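Local coordinates for protein fibrillarin-like rRNA/tRNA 2'-O-methyltransferase (Aeropyrum pernix, PDB 4DF3) that probably methylates the 2'-hydroxyl of riboses in rRNA and tRNA, using S-adenosylmethionine as methyl donor and a guide RNA to choose the site, at residues Ile81-Ile86 with Thr90-Met95; Ser186-Thr191 with Glu195-Glu200; Gly15-Glu20 with Glu50-Trp55; Gly133-Arg136 with Lys140-His143. The protein carries 2 engineered substitutions. All coordinates share one frame; numbering follows the deposited sequence.

How the interactions relate
Interactions 1 and 4 grip opposite ends of one S-adenosylmethionine: interaction 1 holds the methionine part and interaction 4 the adenine. Their centres lie about 16 Å apart, and they meet directly where Leu84 of interaction 1 packs on Ala135 and Tyr141 of interaction 4. Interaction 3 belongs to the separate antiparallel sheet near the N-terminus, with its centre about 18 Å from that of interaction 1; it backs the cofactor site through Trp55, whose ring stacks on His94, and through Arg53, hydrogen-bonded to Ser93. Interaction 2 lies away from the pocket, its centre about 25 Å from that of interaction 1, and joins two helices in the C-terminal part of the mixed sheet's domain.

Interaction 1 (Ile81-Ile86 with Thr90-Met95); sequences ILYLGI and TTASHM. With SAM (S-adenosylmethionine), chain C.
The ring of Tyr83, on strand 81-84, lies against the thioether of Met95 on helix 90-95, the two side chains crossing at about a right angle. Met95 SD is 4.7 Å from the centroid of the Tyr83 ring and 70° off its normal, a Met-aromatic contact on the CD1-CE1 side. The methionine gets there because its chain runs extended beyond CG, which stands anti to the carbonyl carbon (chi1 -70°). Ile81 CD1 touches the same Met95 SD at 4.2 Å. Small Ala92 lets the helix come close: its CB packs tightly on Ile86 CD1 at 3.5 Å. Beyond this apolar layer Tyr83 turns polar. S-adenosylmethionine N, in the plane of the ring at its edge, donates to Tyr83 OH over an unusually short 2.5 Å, and also to Gly85 O at 3.1 Å. Thr91 OG1 donates to the carboxylate atom O of the ligand at 2.6 Å, and Thr91 N weakly to its OXT at 3.4 Å. A water joins Tyr83 OH, Ile86 O and Ala92 N. Gly85 suits its bend because a CB would jam the preceding carbonyl and crowd the ligand ribose. Strand, glycine turn and helix open the beta-alpha-beta unit of a Rossmann-fold methyltransferase. Acceptors at the ligand's amino group and donors at its carboxylate are consistent with a site that recognises both charged groups.

Interaction 2 (Ser186-Thr191 with Glu195-Glu200); sequences SIDVTT and EVYKRE
Asp188 and Tyr197 carry the contact through a CH-pi interaction. Asp188 CB stands over one face of the Tyr197 ring, 4.2 Å from its centroid and 16° off the ring normal, displaced toward the rim where CD1 is the nearest ring atom. The tyrosine spans the gap between the helices with CG anti to the backbone N (chi1 -177°), which sends the ring out from helix 195-200 toward helix 186-190. A van der Waals contact follows at the hydroxyl end, where Val189 CG2 comes to 3.9 Å from Tyr197 OH. A long, flat aromatic suits this place, since it can meet the methylene of one residue with its face and the methyl of another with its end. The two helices and the short turn between them form the connection from strand 176-183 to strand 211-216 of the mixed sheet, and Tyr197 also packs on Ile182 and Val214 from those strands. Polar bonds hold the connection internally. The Asp188 carboxylate accepts from two backbone amides, OD2 from Arg185 N and OD1 from Ser194 N, so an aspartate here ties the backbone at Arg185 to that at Ser194, in the turn, while its methylene faces the ring. On the second helix, Arg199 NH2 forms a salt bridge with Glu195 OE1 at 2.5 Å, bent as a hydrogen bond and therefore weak.

Interaction 3 (Gly15-Glu20 with Glu50-Trp55); sequences GVYVVE and EEYREW
Tyr52 is the first residue of Glu50-Trp55 to touch Gly15-Glu20, and it does so by setting the edge of its ring against the face of Tyr17. This is a T-shaped (edge-to-face) pair with centroids 4.7 Å apart and planes at 61°. Tyr52 CE1 sits over the centre of the Tyr17 ring, 3.5 Å from Tyr17 CG. Both tyrosines have CG anti to the carbonyl carbon (chi1 near -64°), which brings the rings together although their CA atoms are 8.3 Å apart. That spacing reflects the sheet: strands 16-21 and 50-54 are not neighbours but flank strand 26-31, whose Lys31 is touched by both side chains. With a leucine at Tyr17, the edge of Tyr52 would probably lose the flat pi surface it rests on and its ring would be freer to turn. Arg53 next sends its guanidinium elsewhere, into salt bridges with Glu42 and Asp97 and a hydrogen bond to Ser93. Glu54 likewise pairs with Arg43. Trp55 returns to the contact: CZ3 at the edge of the indole meets Val16 CG2 at 3.9 Å, the side chains crossing at about a right angle. A branched valine suits this spot, as one methyl can meet the indole's edge while the side chain also meets Ile28. The indole stacks on His94 from the cofactor domain. No hydrogen bond links the two segments: their direct contact is aromatic and apolar, while strand 26-31 between them carries the sheet bonding and the charged side chains of the second segment are engaged elsewhere.

Interaction 4 (Gly133-Arg136 with Lys140-His143); sequences GDAR and KYRH. With SAM (S-adenosylmethionine), chain C.
Tyr141 gives up the most surface here, laying the edge of its ring along the backbone of Asp134 and Ala135. Its OH comes to 3.4 Å from Ala135 CA, and its CE2 to 3.6 Å from Asp134 O, both partners lying near the ring plane. CG takes the position between the backbone N and the carbonyl carbon (chi1 55°), which turns the ring inward to these residues. Tyr141 OH is hydrogen-bonded to Asn167 OD1, and the same asparagine binds Ala135 O, so one amide ties both segments to helix 160-171. Gly133 suits its place because a CB there would press closely on the tyrosine ring. Ala135 offers the cofactor its amide: Ala135 N donates to S-adenosylmethionine N1 at 2.9 Å, almost straight at 175°. Its small methyl rests beside the same base. Asp134 OD1 accepts from the adenine N6 at 2.9 Å and, closing an Asx turn, from Arg136 N at 2.8 Å. Arg136 also grips the carboxylate side-on, in its guanidinium plane, NE meeting Asp134 OD1 at 3.2 Å and NH2 meeting Asp134 OD2 at 2.7 Å. Were an alanine here in place of Asp134, the guanidinium of Arg136 would probably be left without its charged mate and adenine N6 without this acceptor. An acidic side chain reading N6 beside a backbone amide reading N1 is the familiar adenine-recognition arrangement of Rossmann-fold methyltransferases, here in the loop following strand 128-132.

Interaction 1 (Ile81-Ile86 with Thr90-Met95)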
# COMPACT_ATOMS: atom_id res chain seq x y z
N ILE A 81 -7.96 6.20 -3.29
CA ILE A 81 -7.59 5.19 -2.29
C ILE A 81 -7.68 5.79 -0.90
O ILE A 81 -7.14 6.90 -0.64
CB ILE A 81 -6.12 4.71 -2.53
CG1 ILE A 81 -6.01 3.94 -3.86
CG2 ILE A 81 -5.66 3.76 -1.42
CD1 ILE A 81 -4.57 3.74 -4.27
N LEU A 82 -8.35 5.08 0.01
CA LEU A 82 -8.32 5.51 1.38
C LEU A 82 -7.21 4.68 2.05
O LEU A 82 -7.28 3.46 2.12
CB LEU A 82 -9.66 5.22 2.08
CG LEU A 82 -9.70 5.43 3.61
CD1 LEU A 82 -9.27 6.87 3.94
CD2 LEU A 82 -11.18 5.17 4.10
N TYR A 83 -6.23 5.38 2.59
CA TYR A 83 -5.05 4.72 3.18
C TYR A 83 -5.02 4.99 4.69
O TYR A 83 -4.79 6.15 5.11
CB TYR A 83 -3.80 5.27 2.51
CG TYR A 83 -2.52 4.47 2.77
CD1 TYR A 83 -1.63 4.26 1.76
CD2 TYR A 83 -2.19 4.01 4.06
CE1 TYR A 83 -0.41 3.63 2.01
CE2 TYR A 83 -0.98 3.31 4.32
CZ TYR A 83 -0.10 3.16 3.29
OH TYR A 83 1.10 2.53 3.50
N LEU A 84 -5.27 3.92 5.47
CA LEU A 84 -5.35 4.03 6.92
C LEU A 84 -3.96 3.72 7.46
O LEU A 84 -3.45 2.59 7.27
CB LEU A 84 -6.41 3.12 7.54
CG LEU A 84 -7.87 3.33 7.04
CD1 LEU A 84 -8.81 2.39 7.78
CD2 LEU A 84 -8.33 4.77 7.09
N GLY A 85 -3.33 4.73 8.07
CA GLY A 85 -2.00 4.48 8.66
C GLY A 85 -0.87 4.81 7.70
O GLY A 85 0.11 4.03 7.60
N ILE A 86 -0.95 5.95 7.03
CA ILE A 86 -0.10 6.27 5.89
C ILE A 86 1.36 6.51 6.40
O ILE A 86 2.29 6.38 5.61
CB ILE A 86 -0.68 7.44 4.98
CG1 ILE A 86 0.31 7.79 3.85
CG2 ILE A 86 -0.89 8.75 5.77
CD1 ILE A 86 -0.16 8.90 2.91
N THR A 90 6.01 6.20 2.75
CA THR A 90 6.79 5.18 2.01
C THR A 90 5.99 4.38 0.95
O THR A 90 6.29 4.44 -0.26
CB THR A 90 7.46 4.24 2.99
OG1 THR A 90 8.49 4.97 3.69
CG2 THR A 90 8.13 3.12 2.22
N THR A 91 4.97 3.63 1.39
CA THR A 91 4.19 2.82 0.47
C THR A 91 3.26 3.75 -0.33
O THR A 91 3.01 3.52 -1.53
CB THR A 91 3.39 1.74 1.24
OG1 THR A 91 4.33 0.87 1.93
CG2 THR A 91 2.50 0.98 0.28
N ALA A 92 2.72 4.78 0.34
CA ALA A 92 1.81 5.69 -0.40
C ALA A 92 2.54 6.37 -1.55
O ALA A 92 1.91 6.69 -2.56
CB ALA A 92 1.18 6.72 0.54
N SER A 93 3.84 6.60 -1.44
CA SER A 93 4.50 7.32 -2.55
C SER A 93 4.47 6.45 -3.81
O SER A 93 4.35 6.96 -4.94
CB SER A 93 5.98 7.70 -2.21
OG SER A 93 6.80 6.54 -2.01
N HIS A 94 4.67 5.15 -3.64
CA HIS A 94 4.53 4.27 -4.79
C HIS A 94 3.10 4.14 -5.29
O HIS A 94 2.90 4.05 -6.55
CB HIS A 94 5.17 2.87 -4.48
CG HIS A 94 6.65 2.96 -4.25
ND1 HIS A 94 7.59 3.03 -5.27
CD2 HIS A 94 7.34 3.01 -3.09
CE1 HIS A 94 8.80 3.15 -4.73
NE2 HIS A 94 8.67 3.12 -3.41
N MET A 95 2.12 4.15 -4.39
CA MET A 95 0.71 4.17 -4.87
C MET A 95 0.52 5.45 -5.70
O MET A 95 -0.08 5.41 -6.78
CB MET A 95 -0.27 4.16 -3.72
CG MET A 95 -0.28 2.87 -3.03
SD MET A 95 -1.34 3.10 -1.59
CE MET A 95 -1.57 1.47 -0.89
N SAM C . 1.71 2.03 5.86
CA SAM C . 3.06 2.60 6.17
C SAM C . 3.99 2.18 5.03
O SAM C . 3.82 1.10 4.43
OXT SAM C . 4.91 2.92 4.70
CB SAM C . 3.64 2.07 7.53
CG SAM C . 2.56 2.31 8.57
SD SAM C . 3.10 2.31 10.30
CE SAM C . 3.17 0.51 10.37
C5' SAM C . 1.51 2.58 11.17
C4' SAM C . 1.11 4.05 11.28
O4' SAM C . -0.26 4.23 11.63
C3' SAM C . 1.87 4.89 12.31
O3' SAM C . 2.45 5.96 11.56
C2' SAM C . 0.85 5.29 13.39
O2' SAM C . 1.08 6.59 13.89
C1' SAM C . -0.47 5.25 12.63
N9 SAM C . -1.64 4.83 13.42
C8 SAM C . -1.75 3.88 14.45
N7 SAM C . -3.07 3.86 14.87
C5 SAM C . -3.77 4.75 14.16
C6 SAM C . -5.11 5.11 14.17
N6 SAM C . -6.06 4.56 15.03
N1 SAM C . -5.41 6.07 13.22
C2 SAM C . -4.58 6.70 12.31
N3 SAM C . -3.24 6.33 12.32
C4 SAM C . -2.88 5.40 13.25
O HOH W 1 2.83 5.07 3.26

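Interaction 2 (Ser186-Thr191 with Glu195-Glu200)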
# COMPACT_ATOMS: atom_id res chain seq x y z
N SER A 186 4.25 -17.16 9.95
CA SER A 186 4.15 -17.92 8.73
C SER A 186 3.05 -19.01 8.94
O SER A 186 2.22 -19.24 8.02
CB SER A 186 5.49 -18.56 8.41
OG SER A 186 5.40 -19.10 7.09
N ILE A 187 3.07 -19.66 10.12
CA ILE A 187 2.13 -20.77 10.40
C ILE A 187 0.65 -20.36 10.40
O ILE A 187 -0.22 -21.17 10.10
CB ILE A 187 2.43 -21.50 11.68
CG1 ILE A 187 2.32 -20.57 12.92
CG2 ILE A 187 3.84 -22.14 11.59
CD1 ILE A 187 2.31 -21.47 14.24
N ASP A 188 0.38 -19.09 10.68
CA ASP A 188 -1.02 -18.63 10.56
C ASP A 188 -1.57 -18.74 9.12
O ASP A 188 -2.77 -19.01 8.91
CB ASP A 188 -1.11 -17.17 11.00
CG ASP A 188 -0.90 -17.01 12.47
OD1 ASP A 188 -1.51 -17.73 13.25
OD2 ASP A 188 -0.16 -16.15 12.87
N VAL A 189 -0.70 -18.52 8.14
CA VAL A 189 -1.03 -18.59 6.73
C VAL A 189 -1.00 -20.00 6.23
O VAL A 189 -1.89 -20.41 5.50
CB VAL A 189 -0.12 -17.62 5.87
CG1 VAL A 189 -0.57 -17.64 4.33
CG2 VAL A 189 -0.41 -16.14 6.42
N THR A 190 0.03 -20.76 6.62
CA THR A 190 0.29 -22.03 5.92
C THR A 190 -0.32 -23.20 6.58
O THR A 190 -0.61 -24.19 5.91
CB THR A 190 1.80 -22.37 5.86
OG1 THR A 190 2.30 -22.35 7.22
CG2 THR A 190 2.53 -21.35 5.03
N THR A 191 -0.65 -23.08 7.87
CA THR A 191 -0.91 -24.27 8.66
C THR A 191 -2.27 -24.26 9.32
O THR A 191 -3.13 -25.08 8.97
CB THR A 191 0.23 -24.49 9.69
OG1 THR A 191 1.50 -24.50 9.01
CG2 THR A 191 0.04 -25.81 10.42
N GLU A 195 -6.00 -17.81 17.15
CA GLU A 195 -7.25 -17.24 17.60
C GLU A 195 -7.42 -15.78 17.15
O GLU A 195 -8.44 -15.44 16.60
CB GLU A 195 -7.30 -17.32 19.12
CG GLU A 195 -8.52 -16.74 19.76
CD GLU A 195 -8.36 -16.66 21.28
OE1 GLU A 195 -9.08 -15.87 21.91
OE2 GLU A 195 -7.51 -17.40 21.85
N VAL A 196 -6.44 -14.95 17.41
CA VAL A 196 -6.56 -13.52 17.13
C VAL A 196 -6.70 -13.27 15.60
O VAL A 196 -7.62 -12.55 15.11
CB VAL A 196 -5.38 -12.76 17.78
CG1 VAL A 196 -5.48 -11.26 17.42
CG2 VAL A 196 -5.40 -12.96 19.33
N TYR A 197 -5.86 -13.97 14.84
CA TYR A 197 -5.93 -13.91 13.36
C TYR A 197 -7.29 -14.35 12.82
O TYR A 197 -7.95 -13.61 12.09
CB TYR A 197 -4.79 -14.78 12.82
CG TYR A 197 -4.61 -14.82 11.34
CD1 TYR A 197 -3.60 -14.07 10.71
CD2 TYR A 197 -5.40 -15.62 10.58
CE1 TYR A 197 -3.43 -14.13 9.32
CE2 TYR A 197 -5.22 -15.72 9.17
CZ TYR A 197 -4.22 -14.98 8.56
OH TYR A 197 -4.06 -15.05 7.18
N LYS A 198 -7.73 -15.56 13.18
CA LYS A 198 -9.06 -16.02 12.77
C LYS A 198 -10.21 -15.01 12.99
O LYS A 198 -11.14 -14.88 12.15
CB LYS A 198 -9.41 -17.34 13.50
CG LYS A 198 -9.92 -18.39 12.56
CD LYS A 198 -10.42 -19.61 13.29
CE LYS A 198 -9.38 -20.10 14.30
NZ LYS A 198 -9.65 -21.54 14.68
N ARG A 199 -10.16 -14.32 14.11
CA ARG A 199 -11.18 -13.37 14.50
C ARG A 199 -11.12 -12.12 13.63
O ARG A 199 -12.16 -11.61 13.23
CB ARG A 199 -10.99 -13.04 15.97
CG ARG A 199 -12.04 -12.13 16.60
CD ARG A 199 -12.60 -12.77 17.88
NE ARG A 199 -11.52 -13.16 18.79
CZ ARG A 199 -11.49 -14.27 19.52
NH1 ARG A 199 -12.46 -15.17 19.47
NH2 ARG A 199 -10.45 -14.49 20.31
N GLU A 200 -9.91 -11.63 13.33
CA GLU A 200 -9.78 -10.53 12.32
C GLU A 200 -10.43 -10.93 11.04
O GLU A 200 -11.16 -10.17 10.45
CB GLU A 200 -8.31 -10.15 12.06
CG GLU A 200 -7.70 -9.52 13.25
CD GLU A 200 -8.35 -8.13 13.58
OE1 GLU A 200 -8.02 -7.16 12.90
OE2 GLU A 200 -9.18 -8.05 14.51

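Interaction 3 (Gly15-Glu20 with Glu50-Trp55)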
# COMPACT_ATOMS: atom_id res chain seq x y z
N GLY A 15 2.12 -0.40 -14.15
CA GLY A 15 2.72 0.73 -13.40
C GLY A 15 3.91 0.28 -12.51
O GLY A 15 4.51 1.07 -11.77
N VAL A 16 4.18 -1.01 -12.52
CA VAL A 16 5.30 -1.60 -11.80
C VAL A 16 6.25 -2.14 -12.86
O VAL A 16 5.79 -2.76 -13.83
CB VAL A 16 4.88 -2.71 -10.81
CG1 VAL A 16 6.17 -3.21 -10.02
CG2 VAL A 16 3.75 -2.15 -9.80
N TYR A 17 7.55 -1.98 -12.62
CA TYR A 17 8.63 -2.22 -13.60
C TYR A 17 9.66 -3.14 -13.02
O TYR A 17 10.01 -3.02 -11.84
CB TYR A 17 9.31 -0.87 -13.99
CG TYR A 17 8.33 0.05 -14.70
CD1 TYR A 17 8.28 0.07 -16.12
CD2 TYR A 17 7.45 0.87 -13.98
CE1 TYR A 17 7.37 0.86 -16.82
CE2 TYR A 17 6.52 1.70 -14.67
CZ TYR A 17 6.50 1.65 -16.10
OH TYR A 17 5.64 2.42 -16.78
N VAL A 18 10.00 -4.14 -13.81
CA VAL A 18 10.99 -5.10 -13.43
C VAL A 18 12.33 -4.55 -13.89
O VAL A 18 12.50 -4.12 -15.11
CB VAL A 18 10.70 -6.50 -14.06
CG1 VAL A 18 11.92 -7.42 -13.86
CG2 VAL A 18 9.41 -7.12 -13.41
N VAL A 19 13.24 -4.47 -12.93
CA VAL A 19 14.54 -3.79 -13.13
C VAL A 19 15.64 -4.86 -12.97
O VAL A 19 15.71 -5.50 -11.94
CB VAL A 19 14.75 -2.60 -12.13
CG1 VAL A 19 16.19 -1.98 -12.24
CG2 VAL A 19 13.68 -1.53 -12.31
N GLU A 20 16.52 -5.03 -13.96
CA GLU A 20 17.63 -5.93 -13.76
C GLU A 20 18.89 -5.13 -13.49
O GLU A 20 19.26 -4.25 -14.29
CB GLU A 20 17.84 -6.81 -15.00
CG GLU A 20 19.14 -7.65 -14.92
CD GLU A 20 19.14 -8.80 -15.92
OE1 GLU A 20 18.11 -9.00 -16.61
OE2 GLU A 20 20.17 -9.48 -15.98
N GLU A 50 13.61 8.10 -18.81
CA GLU A 50 12.63 8.20 -17.72
C GLU A 50 13.22 7.75 -16.38
O GLU A 50 14.14 6.96 -16.32
CB GLU A 50 11.40 7.35 -18.05
CG GLU A 50 10.88 7.44 -19.48
CD GLU A 50 9.43 7.41 -19.52
OE1 GLU A 50 8.92 6.40 -19.97
OE2 GLU A 50 8.81 8.39 -19.06
N GLU A 51 12.66 8.27 -15.29
CA GLU A 51 13.18 8.02 -13.97
C GLU A 51 12.22 7.10 -13.23
O GLU A 51 10.98 7.33 -13.23
CB GLU A 51 13.22 9.31 -13.16
CG GLU A 51 14.01 9.19 -11.93
CD GLU A 51 14.27 10.52 -11.27
OE1 GLU A 51 15.18 11.28 -11.70
OE2 GLU A 51 13.57 10.78 -10.28
N TYR A 52 12.83 6.12 -12.58
CA TYR A 52 12.09 5.08 -11.80
C TYR A 52 12.61 5.12 -10.39
O TYR A 52 13.79 5.39 -10.14
CB TYR A 52 12.31 3.67 -12.41
CG TYR A 52 11.76 3.58 -13.82
CD1 TYR A 52 10.49 3.14 -14.05
CD2 TYR A 52 12.56 3.96 -14.94
CE1 TYR A 52 9.94 3.09 -15.38
CE2 TYR A 52 12.03 3.89 -16.27
CZ TYR A 52 10.76 3.45 -16.47
OH TYR A 52 10.27 3.38 -17.73
N ARG A 53 11.74 4.74 -9.45
CA ARG A 53 12.07 4.75 -8.06
C ARG A 53 12.01 3.27 -7.63
O ARG A 53 10.96 2.65 -7.74
CB ARG A 53 11.00 5.51 -7.25
CG ARG A 53 10.83 7.03 -7.52
CD ARG A 53 9.62 7.57 -6.73
NE ARG A 53 9.75 7.33 -5.35
CZ ARG A 53 8.84 6.79 -4.56
NH1 ARG A 53 7.61 6.46 -4.98
NH2 ARG A 53 9.16 6.69 -3.31
N GLU A 54 13.12 2.74 -7.11
CA GLU A 54 13.08 1.39 -6.57
C GLU A 54 11.97 1.25 -5.48
O GLU A 54 11.86 2.09 -4.62
CB GLU A 54 14.44 0.98 -6.00
CG GLU A 54 14.46 -0.41 -5.49
CD GLU A 54 15.86 -0.74 -4.88
OE1 GLU A 54 16.26 -0.12 -3.91
OE2 GLU A 54 16.60 -1.55 -5.44
N TRP A 55 11.18 0.19 -5.57
CA TRP A 55 10.17 -0.09 -4.63
C TRP A 55 10.70 -1.25 -3.75
O TRP A 55 10.52 -2.43 -4.07
CB TRP A 55 8.87 -0.46 -5.32
CG TRP A 55 7.64 -0.48 -4.40
CD1 TRP A 55 7.60 -0.15 -3.09
CD2 TRP A 55 6.30 -0.75 -4.80
NE1 TRP A 55 6.29 -0.25 -2.62
CE2 TRP A 55 5.48 -0.62 -3.65
CE3 TRP A 55 5.71 -1.08 -6.04
CZ2 TRP A 55 4.12 -0.81 -3.68
CZ3 TRP A 55 4.32 -1.31 -6.08
CH2 TRP A 55 3.54 -1.19 -4.88

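Interaction 4 (Gly133-Arg136 with Lys140-His143)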
# COMPACT_ATOMS: atom_id res chain seq x y z
N GLY A 133 -6.05 12.34 11.61
CA GLY A 133 -7.19 11.85 12.34
C GLY A 133 -6.97 10.44 12.72
O GLY A 133 -6.04 9.79 12.21
N ASP A 134 -7.81 9.97 13.63
CA ASP A 134 -7.76 8.65 14.10
C ASP A 134 -8.69 7.82 13.22
O ASP A 134 -9.90 8.09 13.14
CB ASP A 134 -8.17 8.65 15.57
CG ASP A 134 -8.03 7.34 16.24
OD1 ASP A 134 -8.35 6.31 15.62
OD2 ASP A 134 -7.65 7.33 17.45
N ALA A 135 -8.14 6.76 12.62
CA ALA A 135 -8.92 5.88 11.73
C ALA A 135 -10.09 5.20 12.45
O ALA A 135 -11.00 4.70 11.83
CB ALA A 135 -7.92 4.82 11.14
N ARG A 136 -10.13 5.21 13.79
CA ARG A 136 -11.28 4.60 14.49
C ARG A 136 -12.54 5.42 14.34
O ARG A 136 -13.63 4.88 14.60
CB ARG A 136 -10.99 4.39 15.99
CG ARG A 136 -9.94 3.28 16.18
CD ARG A 136 -9.44 3.12 17.66
NE ARG A 136 -8.79 4.33 18.12
CZ ARG A 136 -8.53 4.66 19.39
NH1 ARG A 136 -8.86 3.83 20.39
NH2 ARG A 136 -7.93 5.81 19.64
N LYS A 140 -15.53 11.67 11.69
CA LYS A 140 -14.89 12.97 11.87
C LYS A 140 -14.16 13.40 10.61
O LYS A 140 -13.77 14.58 10.53
CB LYS A 140 -13.85 12.95 13.01
CG LYS A 140 -14.42 12.59 14.35
CD LYS A 140 -13.40 12.28 15.48
CE LYS A 140 -12.73 13.49 16.16
NZ LYS A 140 -13.59 14.67 16.61
N TYR A 141 -13.94 12.49 9.65
CA TYR A 141 -13.34 12.90 8.37
C TYR A 141 -14.18 12.55 7.14
O TYR A 141 -13.73 12.70 5.99
CB TYR A 141 -11.85 12.49 8.26
CG TYR A 141 -11.58 11.03 8.46
CD1 TYR A 141 -11.80 10.11 7.41
CD2 TYR A 141 -10.93 10.58 9.62
CE1 TYR A 141 -11.57 8.79 7.60
CE2 TYR A 141 -10.66 9.23 9.81
CZ TYR A 141 -10.92 8.37 8.78
OH TYR A 141 -10.62 7.07 9.03
N ARG A 142 -15.44 12.17 7.37
CA ARG A 142 -16.40 11.89 6.29
C ARG A 142 -16.50 13.05 5.30
O ARG A 142 -16.73 12.85 4.08
CB ARG A 142 -17.78 11.58 6.87
CG ARG A 142 -18.72 10.92 5.89
CD ARG A 142 -20.10 10.75 6.53
NE ARG A 142 -20.35 11.94 7.34
CZ ARG A 142 -21.29 12.06 8.27
NH1 ARG A 142 -22.10 11.02 8.52
NH2 ARG A 142 -21.39 13.19 8.96
N HIS A 143 -16.28 14.28 5.76
CA HIS A 143 -16.43 15.42 4.87
C HIS A 143 -15.20 15.64 3.97
O HIS A 143 -15.20 16.47 3.07
CB HIS A 143 -16.68 16.69 5.71
CG HIS A 143 -15.54 17.07 6.60
ND1 HIS A 143 -15.13 16.30 7.66
CD2 HIS A 143 -14.78 18.19 6.62
CE1 HIS A 143 -14.15 16.92 8.30
NE2 HIS A 143 -13.92 18.08 7.70
N SAM C . 1.71 2.03 5.86
CA SAM C . 3.06 2.60 6.17
C SAM C . 3.99 2.18 5.03
O SAM C . 3.82 1.10 4.43
OXT SAM C . 4.91 2.92 4.70
CB SAM C . 3.64 2.07 7.53
CG SAM C . 2.56 2.31 8.57
SD SAM C . 3.10 2.31 10.30
CE SAM C . 3.17 0.51 10.37
C5' SAM C . 1.51 2.58 11.17
C4' SAM C . 1.11 4.05 11.28
O4' SAM C . -0.26 4.23 11.63
C3' SAM C . 1.87 4.89 12.31
O3' SAM C . 2.45 5.96 11.56
C2' SAM C . 0.85 5.29 13.39
O2' SAM C . 1.08 6.59 13.89
C1' SAM C . -0.47 5.25 12.63
N9 SAM C . -1.64 4.83 13.42
C8 SAM C . -1.75 3.88 14.45
N7 SAM C . -3.07 3.86 14.87
C5 SAM C . -3.77 4.75 14.16
C6 SAM C . -5.11 5.11 14.17
N6 SAM C . -6.06 4.56 15.03
N1 SAM C . -5.41 6.07 13.22
C2 SAM C . -4.58 6.70 12.31
N3 SAM C . -3.24 6.33 12.32
C4 SAM C . -2.88 5.40 13.25